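Side-chain contacts in sugar ABC transporter substrate-binding protein, BlMnBP1 (Bifidobacterium animalis subsp. lactis ATCC 27673, PDB 6I5R), which binds mannobiose and probably delivers manno-oligosaccharides from beta-mannan to the membrane components of an ABC transporter: residues Glu64-Met69 against Val341-Glu346; Leu167-Glu172 against Gly311-Thr316; Tyr191-Glu196 against Glu266-Lys271. All blocks are in the same frame, centred on the assembly; numbering follows the deposited sequence.

In the fold
The three contacts are spread over the two lobes expected of a solute-binding protein, with mannobiose bound between them. Contact 1 packs two helices of one lobe; contacts 2 and 3 belong to the other. Centres of contacts 1 and 2 are about 38 Å apart, on opposite sides of the middle of the chain, yet strand 314-325 connects them: it begins in contact 2, carries the sugar-binding residues Asp320 and Tyr321, and is followed by helix 331-346 of contact 1. Contact 3, whose centre is about 24 Å from that of contact 2 and 32 Å from that of contact 1, supplies the pocket residues Glu266 and Lys269 and so touches the ligand directly.

Contact 1: Glu64-Met69 against Val341-Glu346; sequences EDFNKM and VKWMTE
Trp343, whose indole lies against Phe66, stands on a helix turn in which Val341 O takes two donors: the backbone N of Thr345 at 2.8 Å and Thr345 OG1 at 2.9 Å, the hydroxyl coming from above the carbonyl plane. This turn closes helix 331-346, which packs against helix 59-69 in the alpha/beta lobe of the solute-binding fold. The axes of the two short segments approach to 11.1 Å and their directions differ by 116°, so one large side chain has to bridge the gap. Trp343 does so with CG anti to its own nitrogen (chi1 -176°), which carries the indole across to the other helix.

Phe66 meets one face of that indole. Its backbone N lies 3.5 Å from Trp343 CZ2, and its CB sits 3.6 Å from the centroid of the Trp343 six-membered ring, nearly on the ring normal, a CH-pi contact. Its phenyl ring turns an edge to the five-membered ring with the planes at 64°, a T-shaped pair in which Phe66 CD1 comes to 3.6 Å from Trp343 CG. The same phenyl ring reaches Ile73 and Val75 of strand 73-79 and forms a second edge-to-face pair with Phe340, so the aromatic cluster continues into the core between helix and sheet.

Asp65 touches with its methylene alone, CB lying 3.7 Å from Trp343 CZ2, while its carboxylate turns to a salt bridge with Lys57. At the pyrrole end of the indole, Met69 runs out from its backbone and then bends at the last torsion, making an oblique Met-aromatic contact through its sulfur. The bend brings the methyl to the indole edge near the ring plane, with Met69 CE 3.9 Å from Trp343 CD1.

Contact 2: Leu167-Glu172 against Gly311-Thr316; sequences LPKTPE and GKQYAT
The flat amide of Gln313 is the planar group here, and the backbone and first side-chain carbons of Lys169 come over one side of it, displaced toward its outer end. Lys169 CG lies 4.1 Å from Gln313 CD, and Lys169 CA is 4.5 Å from that same carbon. Since the amide may well be flipped end for end, this is best read as van der Waals contact of Lys169 CA and its first side-chain carbons with the amide plane, whichever way round the amide sits. Thr308 and Pro304 also touch the Gln313 side chain.

The two side chains cross at about a right angle. Gln313 reaches out with an extended chain beyond CG, whereas Lys169 passes across its end and then kinks at chi3 (55°). The lysine is exposed and touches a crystal neighbour. Its backbone is better fixed: Lys169 N bonds to Glu173 OE1 and Lys169 O receives Thr308 OG1.

The contact therefore joins the approach to helix 171-184 to the start of strand 314-325. Thr170 is the N-cap of that helix, its OG1 bonded to Glu173 N, while Pro168 turns away from Gln313 to pack on Phe174 of the helix and Met303 of strand 300-304. On the other segment, Gln313 and Ala315 pair through their backbones with strand 377-379.

Contact 3: Tyr191-Glu196 against Glu266-Lys271; sequences YTNFVE and ESSKGK. With ZN (zinc ion), chain L; BMA (beta-D-mannopyranose), chain B.
Tyr191 leaves its backbone with CG anti to the nitrogen (chi1 -166°), which carries the ring from CB toward helix 265-273. Its CD2 and then CE2 run past the methylene of Ser268, the closest pair being Tyr191 CE2 and Ser268 CB at 3.7 Å. At the tip, Tyr191 OH accepts from Asp264 N and bonds to water 1 at 2.8 Å. That water donates to Ser267 OG and accepts from Lys271 NZ, tying the phenol to the helix although the ammonium itself is 4.3 Å from Tyr191 OH.

Beside the ring, Asn193 opens a type I beta turn that ends at Glu196. Its ND2 makes a weak but nearly straight bond, 3.4 Å and 169°, to Ser268 OG. The serine hydroxyl also bonds to Trp265 O in the preceding turn and is thus held from two directions.

The sugar is met at the start of the helix. O1 of the beta-D-mannopyranose donates to Glu266 OE2 at 2.6 Å, and Lys269 NZ donates to sugar O2 at 2.9 Å. The glutamate's other oxygen, Glu266 OE1, forms a 3.0 Å salt bridge with Lys269 NZ. On the loop side, Glu196 OE1 binds a zinc ion. The paired Glu266 carboxylate and Lys269 ammonium, which probably offset each other's charge, present an acceptor and a donor to sugar O1 and O2, consistent with recognition of an uncharged mannoside.

Contact 1: Glu64-Met69 against Val341-Glu346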
# COMPACT_ATOMS: atom_id res chain seq x y z
N GLU A 64 -9.04 22.92 -7.19
CA GLU A 64 -10.11 23.86 -7.51
C GLU A 64 -11.26 23.74 -6.51
O GLU A 64 -11.78 24.75 -6.01
CB GLU A 64 -10.58 23.59 -8.93
CG GLU A 64 -11.80 24.33 -9.31
CD GLU A 64 -12.22 24.01 -10.71
OE1 GLU A 64 -11.55 24.51 -11.63
OE2 GLU A 64 -13.20 23.24 -10.92
N ASP A 65 -11.71 22.51 -6.24
CA ASP A 65 -12.78 22.32 -5.27
C ASP A 65 -12.38 22.84 -3.90
O ASP A 65 -13.16 23.52 -3.23
CB ASP A 65 -13.17 20.85 -5.17
CG ASP A 65 -13.86 20.36 -6.40
OD1 ASP A 65 -14.43 21.19 -7.14
OD2 ASP A 65 -13.85 19.15 -6.66
N PHE A 66 -11.15 22.51 -3.46
CA PHE A 66 -10.66 23.03 -2.19
C PHE A 66 -10.66 24.56 -2.20
O PHE A 66 -10.96 25.19 -1.18
CB PHE A 66 -9.27 22.48 -1.95
CG PHE A 66 -8.54 23.13 -0.80
CD1 PHE A 66 -8.85 22.80 0.51
CD2 PHE A 66 -7.50 24.00 -1.03
CE1 PHE A 66 -8.16 23.34 1.56
CE2 PHE A 66 -6.81 24.56 0.03
CZ PHE A 66 -7.16 24.23 1.32
N ASN A 67 -10.28 25.16 -3.33
CA ASN A 67 -10.10 26.61 -3.34
C ASN A 67 -11.44 27.34 -3.31
O ASN A 67 -11.47 28.54 -3.02
CB ASN A 67 -9.29 27.08 -4.55
CG ASN A 67 -7.80 26.88 -4.35
OD1 ASN A 67 -7.09 26.58 -5.29
ND2 ASN A 67 -7.33 27.09 -3.14
N LYS A 68 -12.54 26.65 -3.57
CA LYS A 68 -13.84 27.28 -3.35
C LYS A 68 -14.06 27.55 -1.87
O LYS A 68 -14.75 28.51 -1.50
CB LYS A 68 -14.95 26.41 -3.91
CG LYS A 68 -14.80 26.07 -5.42
CD LYS A 68 -16.02 25.37 -5.95
CE LYS A 68 -15.71 24.47 -7.13
NZ LYS A 68 -15.32 25.22 -8.33
N MET A 69 -13.47 26.72 -1.01
CA MET A 69 -13.61 26.86 0.43
C MET A 69 -12.50 27.70 1.04
O MET A 69 -12.76 28.47 1.97
CB MET A 69 -13.69 25.48 1.08
CG MET A 69 -13.93 25.53 2.58
SD MET A 69 -13.88 23.90 3.36
CE MET A 69 -15.25 23.05 2.57
N VAL A 341 -5.16 18.73 4.47
CA VAL A 341 -5.26 17.30 4.75
C VAL A 341 -6.65 16.96 5.25
O VAL A 341 -7.27 15.96 4.84
CB VAL A 341 -4.18 16.86 5.75
CG1 VAL A 341 -4.46 15.46 6.26
CG2 VAL A 341 -2.81 16.93 5.12
N LYS A 342 -7.18 17.75 6.17
CA LYS A 342 -8.51 17.43 6.67
C LYS A 342 -9.55 17.56 5.57
O LYS A 342 -10.49 16.76 5.50
CB LYS A 342 -8.87 18.33 7.85
CG LYS A 342 -10.17 17.93 8.55
CD LYS A 342 -10.26 18.50 9.97
CE LYS A 342 -11.41 17.91 10.76
NZ LYS A 342 -11.44 18.43 12.17
N TRP A 343 -9.39 18.55 4.69
CA TRP A 343 -10.28 18.69 3.55
C TRP A 343 -10.17 17.46 2.65
O TRP A 343 -11.18 16.90 2.20
CB TRP A 343 -9.99 19.98 2.75
CG TRP A 343 -11.00 20.15 1.63
CD1 TRP A 343 -12.25 20.68 1.73
CD2 TRP A 343 -10.86 19.70 0.28
NE1 TRP A 343 -12.89 20.61 0.52
CE2 TRP A 343 -12.05 20.02 -0.39
CE3 TRP A 343 -9.83 19.09 -0.44
CZ2 TRP A 343 -12.27 19.71 -1.74
CZ3 TRP A 343 -10.03 18.81 -1.79
CH2 TRP A 343 -11.24 19.11 -2.42
N MET A 344 -8.94 17.04 2.35
CA MET A 344 -8.75 15.82 1.58
C MET A 344 -9.47 14.65 2.24
O MET A 344 -10.15 13.87 1.57
CB MET A 344 -7.26 15.52 1.43
CG MET A 344 -6.54 16.35 0.38
SD MET A 344 -7.26 16.26 -1.28
CE MET A 344 -7.21 14.49 -1.67
N THR A 345 -9.34 14.53 3.57
CA THR A 345 -9.89 13.38 4.27
C THR A 345 -11.41 13.43 4.32
O THR A 345 -12.07 12.43 4.03
CB THR A 345 -9.32 13.30 5.69
OG1 THR A 345 -7.90 13.22 5.62
CG2 THR A 345 -9.86 12.08 6.41
N GLU A 346 -11.99 14.57 4.68
CA GLU A 346 -13.41 14.63 4.99
C GLU A 346 -14.26 15.06 3.82
O GLU A 346 -15.42 14.63 3.73
CB GLU A 346 -13.68 15.57 6.16
CG GLU A 346 -12.92 15.22 7.40
CD GLU A 346 -13.63 15.67 8.65
OE1 GLU A 346 -14.59 16.50 8.56
OE2 GLU A 346 -13.24 15.18 9.73

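Contact 2: Leu167-Glu172 against Gly311-Thr316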
# COMPACT_ATOMS: atom_id res chain seq x y z
N LEU A 167 -13.01 -18.73 -8.28
CA LEU A 167 -11.76 -18.04 -8.03
C LEU A 167 -10.85 -18.90 -7.16
O LEU A 167 -11.31 -19.59 -6.25
CB LEU A 167 -12.02 -16.69 -7.38
CG LEU A 167 -12.82 -15.76 -8.30
CD1 LEU A 167 -13.19 -14.47 -7.54
CD2 LEU A 167 -12.08 -15.42 -9.58
N PRO A 168 -9.54 -18.89 -7.43
CA PRO A 168 -8.62 -19.73 -6.65
C PRO A 168 -8.49 -19.23 -5.22
O PRO A 168 -8.48 -18.02 -4.98
CB PRO A 168 -7.28 -19.60 -7.40
CG PRO A 168 -7.39 -18.34 -8.19
CD PRO A 168 -8.88 -18.21 -8.54
N LYS A 169 -8.40 -20.16 -4.28
CA LYS A 169 -8.34 -19.82 -2.88
C LYS A 169 -7.12 -20.34 -2.15
O LYS A 169 -6.95 -20.04 -0.97
CB LYS A 169 -9.60 -20.34 -2.17
CG LYS A 169 -10.90 -19.70 -2.67
CD LYS A 169 -12.14 -20.38 -2.10
CE LYS A 169 -12.18 -20.45 -0.58
NZ LYS A 169 -13.14 -21.51 -0.09
N THR A 170 -6.29 -21.14 -2.81
CA THR A 170 -5.05 -21.66 -2.27
C THR A 170 -3.96 -21.43 -3.30
O THR A 170 -4.24 -21.17 -4.47
CB THR A 170 -5.18 -23.16 -2.00
OG1 THR A 170 -5.14 -23.83 -3.27
CG2 THR A 170 -6.50 -23.44 -1.26
N PRO A 171 -2.70 -21.53 -2.89
CA PRO A 171 -1.62 -21.37 -3.87
C PRO A 171 -1.66 -22.43 -4.95
O PRO A 171 -1.35 -22.14 -6.12
CB PRO A 171 -0.35 -21.45 -3.02
CG PRO A 171 -0.79 -20.86 -1.69
CD PRO A 171 -2.19 -21.45 -1.50
N GLU A 172 -2.03 -23.66 -4.59
CA GLU A 172 -2.04 -24.73 -5.58
C GLU A 172 -3.12 -24.50 -6.63
O GLU A 172 -2.88 -24.71 -7.83
CB GLU A 172 -2.22 -26.08 -4.88
CG GLU A 172 -1.08 -26.39 -3.89
CD GLU A 172 -1.37 -26.04 -2.41
OE1 GLU A 172 -2.01 -24.99 -2.10
OE2 GLU A 172 -0.92 -26.87 -1.55
N GLY A 311 -9.99 -22.49 6.61
CA GLY A 311 -11.26 -22.36 5.93
C GLY A 311 -11.77 -20.96 5.68
O GLY A 311 -12.88 -20.83 5.15
N LYS A 312 -11.03 -19.91 6.02
CA LYS A 312 -11.48 -18.55 5.76
C LYS A 312 -10.38 -17.76 5.08
O LYS A 312 -9.19 -17.97 5.33
CB LYS A 312 -11.91 -17.82 7.07
CG LYS A 312 -12.26 -16.33 6.89
CD LYS A 312 -13.45 -16.09 5.96
CE LYS A 312 -14.45 -15.06 6.57
NZ LYS A 312 -15.92 -15.36 6.27
N GLN A 313 -10.77 -16.87 4.19
CA GLN A 313 -9.85 -15.95 3.56
C GLN A 313 -9.89 -14.64 4.32
O GLN A 313 -10.93 -14.25 4.86
CB GLN A 313 -10.22 -15.73 2.10
CG GLN A 313 -10.03 -16.96 1.27
CD GLN A 313 -9.93 -16.64 -0.17
OE1 GLN A 313 -8.83 -16.67 -0.75
NE2 GLN A 313 -11.05 -16.35 -0.79
N TYR A 314 -8.73 -13.96 4.37
CA TYR A 314 -8.56 -12.71 5.09
C TYR A 314 -7.94 -11.66 4.18
O TYR A 314 -7.15 -11.98 3.28
CB TYR A 314 -7.65 -12.88 6.30
CG TYR A 314 -8.23 -13.71 7.40
CD1 TYR A 314 -8.19 -15.08 7.33
CD2 TYR A 314 -8.80 -13.12 8.53
CE1 TYR A 314 -8.72 -15.86 8.34
CE2 TYR A 314 -9.32 -13.90 9.55
CZ TYR A 314 -9.29 -15.28 9.43
OH TYR A 314 -9.79 -16.10 10.41
N ALA A 315 -8.31 -10.41 4.42
CA ALA A 315 -7.71 -9.27 3.73
C ALA A 315 -7.56 -8.14 4.73
O ALA A 315 -8.52 -7.76 5.41
CB ALA A 315 -8.56 -8.83 2.53
N THR A 316 -6.34 -7.61 4.84
CA THR A 316 -6.06 -6.48 5.72
C THR A 316 -6.42 -5.18 5.02
O THR A 316 -6.09 -4.98 3.85
CB THR A 316 -4.57 -6.43 6.09
OG1 THR A 316 -4.23 -7.62 6.83
CG2 THR A 316 -4.26 -5.18 6.89

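Contact 3: Tyr191-Glu196 against Glu266-Lys271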
# COMPACT_ATOMS: atom_id res chain seq x y z
N TYR A 191 1.69 -10.88 -14.49
CA TYR A 191 2.66 -9.89 -14.92
C TYR A 191 3.33 -9.33 -13.68
O TYR A 191 2.64 -8.86 -12.77
CB TYR A 191 1.99 -8.78 -15.71
CG TYR A 191 2.91 -7.88 -16.48
CD1 TYR A 191 3.36 -8.23 -17.73
CD2 TYR A 191 3.30 -6.66 -15.96
CE1 TYR A 191 4.19 -7.40 -18.45
CE2 TYR A 191 4.11 -5.82 -16.67
CZ TYR A 191 4.57 -6.19 -17.92
OH TYR A 191 5.38 -5.35 -18.65
N THR A 192 4.65 -9.39 -13.63
CA THR A 192 5.31 -9.11 -12.37
C THR A 192 5.53 -7.62 -12.14
O THR A 192 5.67 -7.24 -10.98
CB THR A 192 6.69 -9.77 -12.27
OG1 THR A 192 7.53 -9.24 -13.31
CG2 THR A 192 6.60 -11.26 -12.38
N ASN A 193 5.60 -6.80 -13.19
CA ASN A 193 6.06 -5.41 -13.09
C ASN A 193 7.36 -5.35 -12.30
O ASN A 193 7.58 -4.46 -11.49
CB ASN A 193 4.99 -4.51 -12.47
CG ASN A 193 4.07 -3.91 -13.52
OD1 ASN A 193 4.54 -3.27 -14.45
ND2 ASN A 193 2.76 -4.14 -13.39
N PHE A 194 8.24 -6.30 -12.60
CA PHE A 194 9.55 -6.39 -11.98
C PHE A 194 10.25 -5.04 -11.93
O PHE A 194 10.91 -4.71 -10.94
CB PHE A 194 10.38 -7.42 -12.77
CG PHE A 194 11.81 -7.52 -12.36
CD1 PHE A 194 12.77 -6.67 -12.92
CD2 PHE A 194 12.22 -8.49 -11.47
CE1 PHE A 194 14.10 -6.77 -12.55
CE2 PHE A 194 13.55 -8.60 -11.10
CZ PHE A 194 14.49 -7.72 -11.65
N VAL A 195 10.10 -4.22 -12.97
CA VAL A 195 10.96 -3.05 -13.06
C VAL A 195 10.58 -2.00 -12.01
O VAL A 195 11.42 -1.20 -11.60
CB VAL A 195 10.94 -2.45 -14.48
CG1 VAL A 195 11.41 -0.97 -14.51
CG2 VAL A 195 11.83 -3.28 -15.41
N GLU A 196 9.32 -1.97 -11.59
CA GLU A 196 8.88 -1.04 -10.56
C GLU A 196 9.20 -1.61 -9.18
O GLU A 196 8.61 -2.62 -8.76
CB GLU A 196 7.39 -0.75 -10.69
CG GLU A 196 6.96 -0.12 -11.98
CD GLU A 196 7.57 1.25 -12.23
OE1 GLU A 196 7.55 2.14 -11.35
OE2 GLU A 196 8.08 1.45 -13.35
N GLU A 266 3.06 1.45 -17.06
CA GLU A 266 1.97 2.24 -17.64
C GLU A 266 1.26 1.47 -18.74
O GLU A 266 0.04 1.53 -18.84
CB GLU A 266 2.50 3.56 -18.19
CG GLU A 266 2.91 4.53 -17.10
CD GLU A 266 1.74 5.01 -16.26
OE1 GLU A 266 0.58 4.71 -16.62
OE2 GLU A 266 1.95 5.71 -15.26
N SER A 267 2.02 0.77 -19.58
CA SER A 267 1.38 -0.06 -20.61
C SER A 267 0.72 -1.28 -20.01
O SER A 267 -0.23 -1.81 -20.61
CB SER A 267 2.39 -0.48 -21.69
OG SER A 267 3.56 -1.06 -21.17
N SER A 268 1.18 -1.75 -18.85
CA SER A 268 0.55 -2.93 -18.25
C SER A 268 -0.91 -2.65 -17.92
O SER A 268 -1.74 -3.57 -17.95
CB SER A 268 1.32 -3.39 -17.01
OG SER A 268 0.96 -2.69 -15.84
N LYS A 269 -1.26 -1.39 -17.62
CA LYS A 269 -2.65 -1.06 -17.36
C LYS A 269 -3.51 -1.37 -18.58
O LYS A 269 -4.52 -2.08 -18.49
CB LYS A 269 -2.78 0.43 -16.98
CG LYS A 269 -2.18 0.80 -15.63
CD LYS A 269 -2.14 2.30 -15.50
CE LYS A 269 -1.24 2.74 -14.35
NZ LYS A 269 -1.15 4.24 -14.27
N GLY A 270 -3.12 -0.86 -19.74
CA GLY A 270 -3.90 -1.10 -20.93
C GLY A 270 -3.94 -2.57 -21.28
O GLY A 270 -4.96 -3.08 -21.76
N LYS A 271 -2.84 -3.28 -21.05
CA LYS A 271 -2.79 -4.70 -21.37
C LYS A 271 -3.76 -5.51 -20.52
O LYS A 271 -4.41 -6.42 -21.03
CB LYS A 271 -1.37 -5.23 -21.20
CG LYS A 271 -0.37 -4.72 -22.22
CD LYS A 271 0.93 -5.48 -22.06
CE LYS A 271 2.02 -4.95 -22.92
NZ LYS A 271 3.29 -5.53 -22.46
ZN ZN L . 8.93 3.86 -11.25
C1 BMA B . 1.27 6.36 -11.68
C2 BMA B . 0.08 5.78 -10.89
C3 BMA B . 0.52 5.48 -9.46
C4 BMA B . 1.85 4.77 -9.44
C5 BMA B . 2.88 5.50 -10.31
C6 BMA B . 4.23 4.83 -10.27
O1 BMA B . 0.79 6.43 -12.99
O2 BMA B . -0.26 4.49 -11.50
O3 BMA B . -0.43 4.74 -8.77
O4 BMA B . 2.35 4.72 -8.10
O5 BMA B . 2.39 5.56 -11.64
O6 BMA B . 5.16 5.80 -10.76
O HOH W 1 3.67 -3.83 -20.27
O HOH W 2 10.25 3.08 -13.25
O HOH W 3 7.79 5.05 -11.57
O HOH W 4 8.64 4.07 -9.48
O HOH W 5 10.79 4.64 -11.09